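Aminoacyl-tRNA synthetase (Cryptosporidium parvum, PDB 5F9Z) probably attaches proline to its cognate tRNA at the expense of ATP, as a prolyl-tRNA synthetase, and binds the inhibitor halofuginone together with an ATP analogue. Local coordinates at residues K10-L15 and K350-E355; S197-E200 and A204-V207; E228-E233 and N417-R422; C323-C328 and I388-L393. One frame throughout, in Å; residues are numbered along the deposited sequence.

Overall arrangement
The four contacts illustrate how a multidomain synthetase is joined both within and between its domains. Interaction 2 lies in the catalytic core, and interaction 3 joins that core to the C-terminal region; the two touch, with Val207 CB 3.8 Å from Glu228 O, and their centres are about 14 Å apart. Interaction 2 lies nearer the ATP analogue, the Tyr199 side chain coming within about 6 Å of it, against about 13 Å for Phe230 of interaction 3. Interactions 1 and 4 belong to the anticodon-binding side, with centres about 25 Å apart. Interaction 1 brings the N-terminal chain to that domain, whereas interaction 4 is internal to it and lies farthest from interaction 3, about 41 Å between centres.

Interaction 1 (K10-L15 and K350-E355); sequences KENESL and KYNHWE
Asn12 reaches helix 347-356 with a single amide nitrogen that serves two acceptors, Asn352 and Glu355, which stand one turn apart on the helix. The straighter bond runs from Asn12 ND2 to Glu355 OE2 (3.0 Å, 164° at the hydrogen): the oxygen lies almost exactly in the amide plane of Asn12, and amide and carboxylate are turned only 22° apart. The second, from Asn12 ND2 to Asn352 OD1, is also 3.0 Å but bent to 131°; the donor meets a lone pair of OD1 in the carbonyl plane, while OD1 itself lies out of the Asn12 amide plane. Beside this polar pair Glu11 CB rests on Asn352 CB at 3.7 Å.

Asn352 presents its amide because CG stands opposite the backbone N, and the two asparagine side chains pass each other in opposite directions. A second shell orients the groups. Ser9 OG bonds Asn12 OD1, Leu16 O takes a weak bond from Asn352 ND2, and Arg362 forms a salt bridge with Glu355 OE1, which probably keeps that carboxylate charged. The contact thus fastens the N-terminal chain, folded at Glu11 to Ser14 into a type I turn, to the anticodon-binding domain. Helix 347-356 in turn packs on strand 304-308 through Lys350, Tyr351 and Trp354, while Arg362 belongs to the adjacent strand 361-365.

Interaction 2 (S197-E200 and A204-V207); sequences SIYE and ATPV
Glu200 and Tyr199, near the end of helix 181-202, receive the chain as it turns back along them at Thr205 to Val207. The Glu200 side chain leaves the helix with CG beside the backbone N and then runs extended (chi2 -153°), which carries OE1 to the Val207 backbone. There Val207 N gives a hydrogen bond to Glu200 OE1, 3.2 Å long and almost straight at 178°, arriving on the anti side of the carboxylate and 28° out of its plane. On the way Glu200 CG passes 3.2 Å from Thr205 O. Lys413 of helix 393-417 forms a weak, long ion pair with the same OE1.

The turn that makes this possible follows the helix of the class II synthetase core: Ala204 is the first residue to leave helical geometry, with positive phi, and Thr205 N then points back to Tyr199 O. That bond is modelled at 2.5 Å, so its exact length is doubtful.

Tyr199 and Thr205 run side by side in the same direction, Thr205 CB meeting the ring edge 4.1 Å from Tyr199 CD2. Val207 crosses Tyr199 at about a right angle. Its CG1, anti to the carbonyl carbon, lies 3.8 Å from Tyr199 CB, while CG2, between N and carbonyl carbon, approaches Glu200 OE1. The Tyr199 OH makes a weak hydrogen bond with the carbonyl of Ala240, a residue lining the pocket of the bound ATP analogue.

Interaction 3 (E228-E233 and N417-R422); sequences EGFIPE and NESIIR
Phe230 and Pro232 receive a single residue, Ser419, and every touch across this contact is van der Waals. The ring is met obliquely along its CD2-CE2 bond: Ser419 CB lies 3.5 Å from Phe230 CE2 and 3.7 Å from CD2. For Phe230, chi1 (-174°) sends the ring toward the serine, and chi2 (72°) presents its CD2-CE2 side. Pro232 meets the hydroxyl end of Ser419, its CG 3.8 Å from Ser419 OG. With only 96 Å² buried between the segments, the interface is small.

The contact lies where two parts of the enzyme adjoin. Strand 223-231 belongs to the antiparallel sheet of the class II catalytic core, whereas strand 420-422 pairs in parallel with strand 438-443, on the side of the C-terminal zinc-bearing region. Ser419 occupies a type I turn, Asn417 to Ile420, which joins the end of helix 393-417 to that strand.

Hydrogen bonding fixes the serine from its own side. Ser419 OG bonds the carbonyl of Arg415, one helical turn back, so its hydroxyl is engaged on the helix side while Pro232 lies against it; within the turn, Ile420 N reaches Asn417 O at 3.3 Å. Backbone bonds tie Ser419 and Ile421 to Met438, and the side chain of Met438 also touches Phe230, while Ala237 of strand 236-247 packs against the same ring.

Interaction 4 (C323-C328 and I388-L393); sequences CNEVEC and IPISEL
Val326 and Leu393 form the close-packed part of this contact within the anticodon-binding domain, an alpha/beta fold in which a five-stranded mixed sheet carries helices. Helix 317-332 meets the chain here just as it leaves an outermost strand, 385-389, and turns toward helix 393-417. The valine offers both of its branches to one methyl group: CG1 and CG2 of Val326 each lie 3.7 Å from Leu393 CD1. The torsion of Val326 (chi1 173°) sets CG1 opposite the backbone N and CG2 opposite the carbonyl carbon, so the leucine methyl settles between them, the two side chains crossing at about a right angle. Beneath this pair is the sheet itself, for Val375 of strand 374-379 touches both Val326 and Leu393. Ile390, also buried, adds a wider approach, its CG1 4.3 Å from Val326 CG2.

The other side, at Glu325, is looser and partly exposed. This glutamate extends from the helix with CG opposite the backbone N (chi1 172°) and crosses Ile390 at about a right angle, laying its carboxylate carbon, CD, 3.9 Å from Ile390 CG2. No polar bond joins the two segments there; the charge is answered by Arg373, whose NH1 forms a salt bridge with OE1. The backbone of Arg373 also hydrogen-bonds that of Ile390, so one residue secures both sides of this looser edge. The other branch of the isoleucine ends against the second carboxylate oxygen, with Ile390 CD1 3.9 Å from Glu325 OE2.

Interaction 1 (K10-L15 and K350-E355)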
loop_
_atom_site.group_PDB
_atom_site.type_symbol
_atom_site.label_atom_id
_atom_site.label_comp_id
_atom_site.label_asym_id
_atom_site.label_seq_id
_atom_site.Cartn_x
_atom_site.Cartn_y
_atom_site.Cartn_z
ATOM N N LYS A 10 1.192 -1.185 32.383
ATOM C CA LYS A 10 0.040 -0.536 32.998
ATOM C C LYS A 10 -0.465 0.628 32.156
ATOM O O LYS A 10 -1.663 0.932 32.178
ATOM C CB LYS A 10 0.394 -0.058 34.407
ATOM N N GLU A 11 0.426 1.288 31.414
ATOM C CA GLU A 11 0.011 2.365 30.525
ATOM C C GLU A 11 -0.550 1.851 29.206
ATOM O O GLU A 11 -1.323 2.565 28.558
ATOM C CB GLU A 11 1.182 3.314 30.255
ATOM C CG GLU A 11 1.587 4.170 31.447
ATOM C CD GLU A 11 2.467 3.430 32.437
ATOM O OE1 GLU A 11 2.846 2.275 32.154
ATOM O OE2 GLU A 11 2.783 4.008 33.500
ATOM N N ASN A 12 -0.178 0.636 28.792
ATOM C CA ASN A 12 -0.770 0.058 27.591
ATOM C C ASN A 12 -2.233 -0.299 27.807
ATOM O O ASN A 12 -3.027 -0.262 26.859
ATOM C CB ASN A 12 0.017 -1.179 27.153
ATOM C CG ASN A 12 1.412 -0.841 26.662
ATOM O OD1 ASN A 12 2.399 -1.424 27.112
ATOM N ND2 ASN A 12 1.499 0.105 25.734
ATOM N N GLU A 13 -2.611 -0.643 29.038
ATOM C CA GLU A 13 -3.991 -0.979 29.362
ATOM C C GLU A 13 -4.859 0.248 29.610
ATOM O O GLU A 13 -6.040 0.094 29.941
ATOM C CB GLU A 13 -4.034 -1.895 30.588
ATOM N N SER A 14 -4.311 1.452 29.462
ATOM C CA SER A 14 -5.071 2.672 29.677
ATOM C C SER A 14 -5.974 2.958 28.479
ATOM O O SER A 14 -5.955 2.255 27.465
ATOM C CB SER A 14 -4.131 3.849 29.929
ATOM O OG SER A 14 -3.425 3.694 31.146
ATOM N N LEU A 15 -6.785 4.011 28.605
ATOM C CA LEU A 15 -7.549 4.493 27.463
ATOM C C LEU A 15 -6.659 5.184 26.439
ATOM O O LEU A 15 -7.062 5.326 25.281
ATOM C CB LEU A 15 -8.653 5.445 27.924
ATOM C CG LEU A 15 -9.772 4.824 28.763
ATOM C CD1 LEU A 15 -10.764 5.888 29.207
ATOM C CD2 LEU A 15 -10.476 3.720 27.988
ATOM N N LYS A 350 5.279 8.092 28.404
ATOM C CA LYS A 350 5.992 8.240 27.140
ATOM C C LYS A 350 6.177 6.896 26.450
ATOM O O LYS A 350 6.133 6.815 25.217
ATOM C CB LYS A 350 7.346 8.904 27.370
ATOM C CG LYS A 350 7.281 10.231 28.091
ATOM C CD LYS A 350 8.667 10.835 28.198
ATOM C CE LYS A 350 8.689 11.989 29.172
ATOM N NZ LYS A 350 10.054 12.565 29.320
ATOM N N TYR A 351 6.396 5.833 27.228
ATOM C CA TYR A 351 6.566 4.507 26.641
ATOM C C TYR A 351 5.349 4.123 25.813
ATOM O O TYR A 351 5.468 3.786 24.630
ATOM C CB TYR A 351 6.819 3.469 27.736
ATOM C CG TYR A 351 8.107 3.664 28.507
ATOM C CD1 TYR A 351 9.089 4.537 28.054
ATOM C CD2 TYR A 351 8.342 2.969 29.685
ATOM C CE1 TYR A 351 10.263 4.715 28.756
ATOM C CE2 TYR A 351 9.515 3.140 30.392
ATOM C CZ TYR A 351 10.470 4.014 29.923
ATOM O OH TYR A 351 11.639 4.186 30.624
ATOM N N ASN A 352 4.160 4.190 26.417
ATOM C CA ASN A 352 2.940 3.866 25.687
ATOM C C ASN A 352 2.681 4.863 24.565
ATOM O O ASN A 352 2.197 4.482 23.492
ATOM C CB ASN A 352 1.753 3.820 26.648
ATOM C CG ASN A 352 0.423 3.750 25.924
ATOM O OD1 ASN A 352 0.011 2.688 25.459
ATOM N ND2 ASN A 352 -0.257 4.887 25.827
ATOM N N HIS A 353 2.999 6.140 24.790
ATOM C CA HIS A 353 2.719 7.166 23.788
ATOM C C HIS A 353 3.449 6.875 22.481
ATOM O O HIS A 353 2.849 6.909 21.401
ATOM C CB HIS A 353 3.107 8.545 24.323
ATOM C CG HIS A 353 2.932 9.648 23.327
ATOM N ND1 HIS A 353 1.719 10.265 23.105
ATOM C CD2 HIS A 353 3.815 10.241 22.488
ATOM C CE1 HIS A 353 1.863 11.193 22.176
ATOM N NE2 HIS A 353 3.125 11.198 21.784
ATOM N N TRP A 354 4.746 6.584 22.561
ATOM C CA TRP A 354 5.518 6.283 21.363
ATOM C C TRP A 354 5.360 4.839 20.906
ATOM O O TRP A 354 5.742 4.523 19.773
ATOM C CB TRP A 354 6.995 6.606 21.600
ATOM C CG TRP A 354 7.225 8.047 21.952
ATOM C CD1 TRP A 354 7.506 8.555 23.187
ATOM C CD2 TRP A 354 7.173 9.169 21.060
ATOM N NE1 TRP A 354 7.642 9.919 23.119
ATOM C CE2 TRP A 354 7.441 10.322 21.825
ATOM C CE3 TRP A 354 6.929 9.309 19.691
ATOM C CZ2 TRP A 354 7.473 11.599 21.266
ATOM C CZ3 TRP A 354 6.962 10.578 19.137
ATOM C CH2 TRP A 354 7.231 11.705 19.924
ATOM N N GLU A 355 4.810 3.960 21.746
ATOM C CA GLU A 355 4.477 2.614 21.293
ATOM C C GLU A 355 3.215 2.617 20.439
ATOM O O GLU A 355 3.130 1.877 19.453
ATOM C CB GLU A 355 4.313 1.673 22.488
ATOM C CG GLU A 355 5.626 1.126 23.030
ATOM C CD GLU A 355 5.450 0.356 24.325
ATOM O OE1 GLU A 355 6.384 -0.375 24.715
ATOM O OE2 GLU A 355 4.377 0.482 24.953
#

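Interaction 2 (S197-E200 and A204-V207)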
loop_
_atom_site.group_PDB
_atom_site.type_symbol
_atom_site.label_atom_id
_atom_site.label_comp_id
_atom_site.label_asym_id
_atom_site.label_seq_id
_atom_site.Cartn_x
_atom_site.Cartn_y
_atom_site.Cartn_z
ATOM N N SER A 197 8.133 -4.073 -4.872
ATOM C CA SER A 197 9.249 -3.645 -4.036
ATOM C C SER A 197 8.804 -2.617 -3.004
ATOM O O SER A 197 9.276 -2.634 -1.862
ATOM C CB SER A 197 10.371 -3.080 -4.909
ATOM O OG SER A 197 11.420 -2.557 -4.113
ATOM N N ILE A 198 7.898 -1.714 -3.388
ATOM C CA ILE A 198 7.403 -0.709 -2.450
ATOM C C ILE A 198 6.732 -1.377 -1.256
ATOM O O ILE A 198 6.956 -0.994 -0.102
ATOM C CB ILE A 198 6.448 0.266 -3.166
ATOM C CG1 ILE A 198 7.228 1.192 -4.103
ATOM C CG2 ILE A 198 5.650 1.079 -2.157
ATOM C CD1 ILE A 198 8.198 2.108 -3.389
ATOM N N TYR A 199 5.910 -2.396 -1.512
ATOM C CA TYR A 199 5.193 -3.049 -0.422
ATOM C C TYR A 199 6.115 -3.935 0.410
ATOM O O TYR A 199 6.038 -3.930 1.643
ATOM C CB TYR A 199 4.024 -3.861 -0.977
ATOM C CG TYR A 199 2.768 -3.051 -1.191
ATOM C CD1 TYR A 199 2.610 -2.264 -2.323
ATOM C CD2 TYR A 199 1.738 -3.074 -0.259
ATOM C CE1 TYR A 199 1.462 -1.522 -2.522
ATOM C CE2 TYR A 199 0.586 -2.335 -0.449
ATOM C CZ TYR A 199 0.454 -1.560 -1.581
ATOM O OH TYR A 199 -0.694 -0.826 -1.779
ATOM N N GLU A 200 6.994 -4.698 -0.240
ATOM C CA GLU A 200 7.795 -5.681 0.479
ATOM C C GLU A 200 9.098 -5.097 1.020
ATOM O O GLU A 200 9.458 -5.347 2.174
ATOM C CB GLU A 200 8.085 -6.885 -0.424
ATOM C CG GLU A 200 6.833 -7.625 -0.873
ATOM C CD GLU A 200 7.092 -9.085 -1.184
ATOM O OE1 GLU A 200 6.160 -9.768 -1.658
ATOM O OE2 GLU A 200 8.225 -9.554 -0.948
ATOM N N ALA A 204 7.403 -3.599 4.125
ATOM C CA ALA A 204 7.494 -4.927 4.738
ATOM C C ALA A 204 6.177 -5.692 4.625
ATOM O O ALA A 204 5.856 -6.536 5.466
ATOM C CB ALA A 204 7.940 -4.834 6.201
ATOM N N THR A 205 5.408 -5.407 3.575
ATOM C CA THR A 205 4.095 -6.004 3.384
ATOM C C THR A 205 4.149 -7.001 2.238
ATOM O O THR A 205 4.480 -6.614 1.106
ATOM C CB THR A 205 3.051 -4.925 3.102
ATOM O OG1 THR A 205 3.065 -3.959 4.161
ATOM C CG2 THR A 205 1.664 -5.541 3.003
ATOM N N PRO A 206 3.837 -8.275 2.471
ATOM C CA PRO A 206 3.908 -9.256 1.383
ATOM C C PRO A 206 2.748 -9.096 0.414
ATOM O O PRO A 206 1.606 -8.853 0.812
ATOM C CB PRO A 206 3.842 -10.599 2.117
ATOM C CG PRO A 206 3.062 -10.300 3.352
ATOM C CD PRO A 206 3.423 -8.886 3.745
ATOM N N VAL A 207 3.056 -9.229 -0.877
ATOM C CA VAL A 207 2.061 -9.170 -1.939
ATOM C C VAL A 207 2.346 -10.288 -2.932
ATOM O O VAL A 207 3.454 -10.825 -2.999
ATOM C CB VAL A 207 2.040 -7.803 -2.662
ATOM C CG1 VAL A 207 1.588 -6.701 -1.713
ATOM C CG2 VAL A 207 3.408 -7.487 -3.245
#

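Interaction 3 (E228-E233 and N417-R422)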
loop_
_atom_site.group_PDB
_atom_site.type_symbol
_atom_site.label_atom_id
_atom_site.label_comp_id
_atom_site.label_asym_id
_atom_site.label_seq_id
_atom_site.Cartn_x
_atom_site.Cartn_y
_atom_site.Cartn_z
ATOM N N GLU A 228 -1.538 -8.439 -5.196
ATOM C CA GLU A 228 -2.672 -8.649 -4.307
ATOM C C GLU A 228 -2.184 -8.802 -2.873
ATOM O O GLU A 228 -1.314 -9.634 -2.591
ATOM C CB GLU A 228 -3.473 -9.884 -4.722
ATOM C CG GLU A 228 -4.082 -9.808 -6.115
ATOM C CD GLU A 228 -5.097 -8.689 -6.255
ATOM O OE1 GLU A 228 -4.902 -7.814 -7.124
ATOM O OE2 GLU A 228 -6.087 -8.682 -5.494
ATOM N N GLY A 229 -2.739 -7.990 -1.973
ATOM C CA GLY A 229 -2.521 -8.145 -0.554
ATOM C C GLY A 229 -3.665 -8.903 0.103
ATOM O O GLY A 229 -4.653 -9.271 -0.528
ATOM N N PHE A 230 -3.513 -9.132 1.405
ATOM C CA PHE A 230 -4.517 -9.878 2.148
ATOM C C PHE A 230 -4.458 -9.494 3.619
ATOM O O PHE A 230 -3.374 -9.385 4.198
ATOM C CB PHE A 230 -4.318 -11.390 1.985
ATOM C CG PHE A 230 -5.405 -12.214 2.612
ATOM C CD1 PHE A 230 -6.665 -12.272 2.041
ATOM C CD2 PHE A 230 -5.165 -12.938 3.768
ATOM C CE1 PHE A 230 -7.668 -13.031 2.614
ATOM C CE2 PHE A 230 -6.164 -13.701 4.344
ATOM C CZ PHE A 230 -7.416 -13.747 3.766
ATOM N N ILE A 231 -5.630 -9.287 4.209
ATOM C CA ILE A 231 -5.753 -8.984 5.633
ATOM C C ILE A 231 -6.386 -10.189 6.317
ATOM O O ILE A 231 -7.604 -10.393 6.205
ATOM C CB ILE A 231 -6.579 -7.709 5.868
ATOM C CG1 ILE A 231 -6.070 -6.570 4.981
ATOM C CG2 ILE A 231 -6.529 -7.307 7.335
ATOM C CD1 ILE A 231 -4.630 -6.187 5.239
ATOM N N PRO A 232 -5.607 -11.012 7.024
ATOM C CA PRO A 232 -6.175 -12.244 7.599
ATOM C C PRO A 232 -7.263 -12.001 8.630
ATOM O O PRO A 232 -8.200 -12.802 8.724
ATOM C CB PRO A 232 -4.953 -12.932 8.225
ATOM C CG PRO A 232 -3.770 -12.338 7.524
ATOM C CD PRO A 232 -4.152 -10.921 7.231
ATOM N N GLU A 233 -7.173 -10.915 9.403
ATOM C CA GLU A 233 -8.111 -10.698 10.499
ATOM C C GLU A 233 -9.540 -10.488 10.016
ATOM O O GLU A 233 -10.477 -10.648 10.805
ATOM C CB GLU A 233 -7.665 -9.507 11.350
ATOM C CG GLU A 233 -6.419 -9.764 12.195
ATOM C CD GLU A 233 -5.139 -9.775 11.380
ATOM O OE1 GLU A 233 -5.172 -9.344 10.209
ATOM O OE2 GLU A 233 -4.099 -10.216 11.910
ATOM N N ASN A 417 1.313 -16.887 3.901
ATOM C CA ASN A 417 1.419 -18.234 3.348
ATOM C C ASN A 417 0.401 -19.174 3.981
ATOM O O ASN A 417 -0.186 -20.016 3.294
ATOM C CB ASN A 417 2.838 -18.772 3.538
ATOM C CG ASN A 417 3.872 -17.972 2.770
ATOM O OD1 ASN A 417 3.547 -17.277 1.807
ATOM N ND2 ASN A 417 5.127 -18.069 3.192
ATOM N N GLU A 418 0.175 -19.043 5.289
ATOM C CA GLU A 418 -0.823 -19.875 5.952
ATOM C C GLU A 418 -2.248 -19.454 5.621
ATOM O O GLU A 418 -3.185 -20.190 5.949
ATOM C CB GLU A 418 -0.614 -19.849 7.469
ATOM C CG GLU A 418 -1.023 -18.549 8.138
ATOM C CD GLU A 418 -0.773 -18.561 9.634
ATOM O OE1 GLU A 418 -0.798 -17.476 10.252
ATOM O OE2 GLU A 418 -0.550 -19.656 10.194
ATOM N N SER A 419 -2.434 -18.300 4.986
ATOM C CA SER A 419 -3.746 -17.844 4.552
ATOM C C SER A 419 -4.104 -18.322 3.151
ATOM O O SER A 419 -5.201 -18.021 2.670
ATOM C CB SER A 419 -3.818 -16.314 4.605
ATOM O OG SER A 419 -3.661 -15.837 5.930
ATOM N N ILE A 420 -3.211 -19.050 2.489
ATOM C CA ILE A 420 -3.435 -19.553 1.139
ATOM C C ILE A 420 -3.610 -21.062 1.238
ATOM O O ILE A 420 -2.656 -21.789 1.542
ATOM C CB ILE A 420 -2.281 -19.186 0.195
ATOM C CG1 ILE A 420 -2.027 -17.678 0.227
ATOM C CG2 ILE A 420 -2.592 -19.632 -1.220
ATOM C CD1 ILE A 420 -0.907 -17.226 -0.684
ATOM N N ILE A 421 -4.827 -21.536 0.982
ATOM C CA ILE A 421 -5.167 -22.951 1.070
ATOM C C ILE A 421 -5.467 -23.463 -0.330
ATOM O O ILE A 421 -6.204 -22.821 -1.089
ATOM C CB ILE A 421 -6.363 -23.184 2.009
ATOM C CG1 ILE A 421 -6.061 -22.635 3.405
ATOM C CG2 ILE A 421 -6.712 -24.664 2.077
ATOM C CD1 ILE A 421 -4.843 -23.252 4.055
ATOM N N ARG A 422 -4.899 -24.617 -0.673
ATOM C CA ARG A 422 -5.125 -25.230 -1.974
ATOM C C ARG A 422 -6.381 -26.091 -1.937
ATOM O O ARG A 422 -6.512 -26.975 -1.084
ATOM C CB ARG A 422 -3.926 -26.078 -2.401
ATOM C CG ARG A 422 -4.188 -26.868 -3.674
ATOM C CD ARG A 422 -2.982 -27.672 -4.124
ATOM N NE ARG A 422 -3.284 -28.442 -5.327
ATOM C CZ ARG A 422 -2.387 -29.130 -6.024
ATOM N NH1 ARG A 422 -1.118 -29.148 -5.642
ATOM N NH2 ARG A 422 -2.758 -29.799 -7.108
#

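Interaction 4 (C323-C328 and I388-L393)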
loop_
_atom_site.group_PDB
_atom_site.type_symbol
_atom_site.label_atom_id
_atom_site.label_comp_id
_atom_site.label_asym_id
_atom_site.label_seq_id
_atom_site.Cartn_x
_atom_site.Cartn_y
_atom_site.Cartn_z
ATOM N N CYS A 323 22.035 12.198 26.112
ATOM C CA CYS A 323 20.977 12.124 25.108
ATOM C C CYS A 323 21.373 12.860 23.834
ATOM O O CYS A 323 21.108 12.380 22.724
ATOM C CB CYS A 323 19.675 12.689 25.674
ATOM S SG CYS A 323 19.029 11.785 27.098
ATOM N N ASN A 324 22.007 14.028 23.969
ATOM C CA ASN A 324 22.472 14.752 22.791
ATOM C C ASN A 324 23.571 13.981 22.070
ATOM O O ASN A 324 23.628 13.979 20.835
ATOM C CB ASN A 324 22.963 16.145 23.182
ATOM C CG ASN A 324 21.834 17.070 23.589
ATOM O OD1 ASN A 324 20.670 16.827 23.268
ATOM N ND2 ASN A 324 22.173 18.143 24.294
ATOM N N GLU A 325 24.454 13.322 22.824
ATOM C CA GLU A 325 25.500 12.515 22.203
ATOM C C GLU A 325 24.899 11.341 21.439
ATOM O O GLU A 325 25.286 11.066 20.298
ATOM C CB GLU A 325 26.484 12.022 23.265
ATOM C CG GLU A 325 27.502 11.020 22.743
ATOM C CD GLU A 325 28.496 10.588 23.802
ATOM O OE1 GLU A 325 29.654 10.287 23.443
ATOM O OE2 GLU A 325 28.122 10.554 24.993
ATOM N N VAL A 326 23.943 10.642 22.054
ATOM C CA VAL A 326 23.278 9.531 21.377
ATOM C C VAL A 326 22.504 10.033 20.165
ATOM O O VAL A 326 22.529 9.415 19.093
ATOM C CB VAL A 326 22.368 8.773 22.362
ATOM C CG1 VAL A 326 21.536 7.734 21.628
ATOM C CG2 VAL A 326 23.197 8.117 23.453
ATOM N N GLU A 327 21.806 11.162 20.312
ATOM C CA GLU A 327 21.064 11.726 19.189
ATOM C C GLU A 327 22.001 12.145 18.063
ATOM O O GLU A 327 21.671 11.992 16.880
ATOM C CB GLU A 327 20.225 12.914 19.656
ATOM C CG GLU A 327 19.356 13.528 18.570
ATOM C CD GLU A 327 18.651 14.789 19.027
ATOM O OE1 GLU A 327 19.180 15.475 19.926
ATOM O OE2 GLU A 327 17.564 15.092 18.489
ATOM N N CYS A 328 23.176 12.675 18.411
ATOM C CA CYS A 328 24.142 13.067 17.390
ATOM C C CYS A 328 24.698 11.851 16.661
ATOM O O CYS A 328 24.888 11.886 15.440
ATOM C CB CYS A 328 25.273 13.879 18.022
ATOM S SG CYS A 328 26.591 14.340 16.875
ATOM N N ILE A 388 23.142 -1.396 25.032
ATOM C CA ILE A 388 24.145 -1.147 24.000
ATOM C C ILE A 388 25.060 -0.032 24.486
ATOM O O ILE A 388 24.567 1.041 24.851
ATOM C CB ILE A 388 23.502 -0.769 22.653
ATOM C CG1 ILE A 388 22.470 -1.819 22.235
ATOM C CG2 ILE A 388 24.569 -0.611 21.582
ATOM C CD1 ILE A 388 23.056 -3.199 22.028
ATOM N N PRO A 389 26.376 -0.239 24.522
ATOM C CA PRO A 389 27.282 0.871 24.827
ATOM C C PRO A 389 27.153 1.973 23.787
ATOM O O PRO A 389 26.842 1.723 22.620
ATOM C CB PRO A 389 28.669 0.220 24.788
ATOM C CG PRO A 389 28.414 -1.231 25.038
ATOM C CD PRO A 389 27.089 -1.521 24.394
ATOM N N ILE A 390 27.392 3.210 24.231
ATOM C CA ILE A 390 27.265 4.363 23.341
ATOM C C ILE A 390 28.211 4.228 22.153
ATOM O O ILE A 390 27.871 4.604 21.024
ATOM C CB ILE A 390 27.511 5.667 24.126
ATOM C CG1 ILE A 390 26.397 5.885 25.151
ATOM C CG2 ILE A 390 27.607 6.858 23.187
ATOM C CD1 ILE A 390 26.588 7.113 26.011
ATOM N N SER A 391 29.399 3.664 22.382
ATOM C CA SER A 391 30.363 3.485 21.302
ATOM C C SER A 391 29.914 2.449 20.279
ATOM O O SER A 391 30.475 2.400 19.180
ATOM C CB SER A 391 31.725 3.091 21.876
ATOM O OG SER A 391 31.635 1.886 22.616
ATOM N N GLU A 392 28.921 1.622 20.609
ATOM C CA GLU A 392 28.407 0.613 19.692
ATOM C C GLU A 392 27.133 1.046 18.978
ATOM O O GLU A 392 26.655 0.317 18.104
ATOM C CB GLU A 392 28.144 -0.700 20.438
ATOM C CG GLU A 392 29.390 -1.387 20.975
ATOM C CD GLU A 392 29.082 -2.734 21.604
ATOM O OE1 GLU A 392 27.902 -3.146 21.577
ATOM O OE2 GLU A 392 30.016 -3.381 22.122
ATOM N N LEU A 393 26.578 2.210 19.323
ATOM C CA LEU A 393 25.305 2.628 18.745
ATOM C C LEU A 393 25.422 2.875 17.246
ATOM O O LEU A 393 24.496 2.561 16.488
ATOM C CB LEU A 393 24.795 3.883 19.452
ATOM C CG LEU A 393 24.334 3.688 20.895
ATOM C CD1 LEU A 393 23.992 5.024 21.528
ATOM C CD2 LEU A 393 23.142 2.750 20.935
#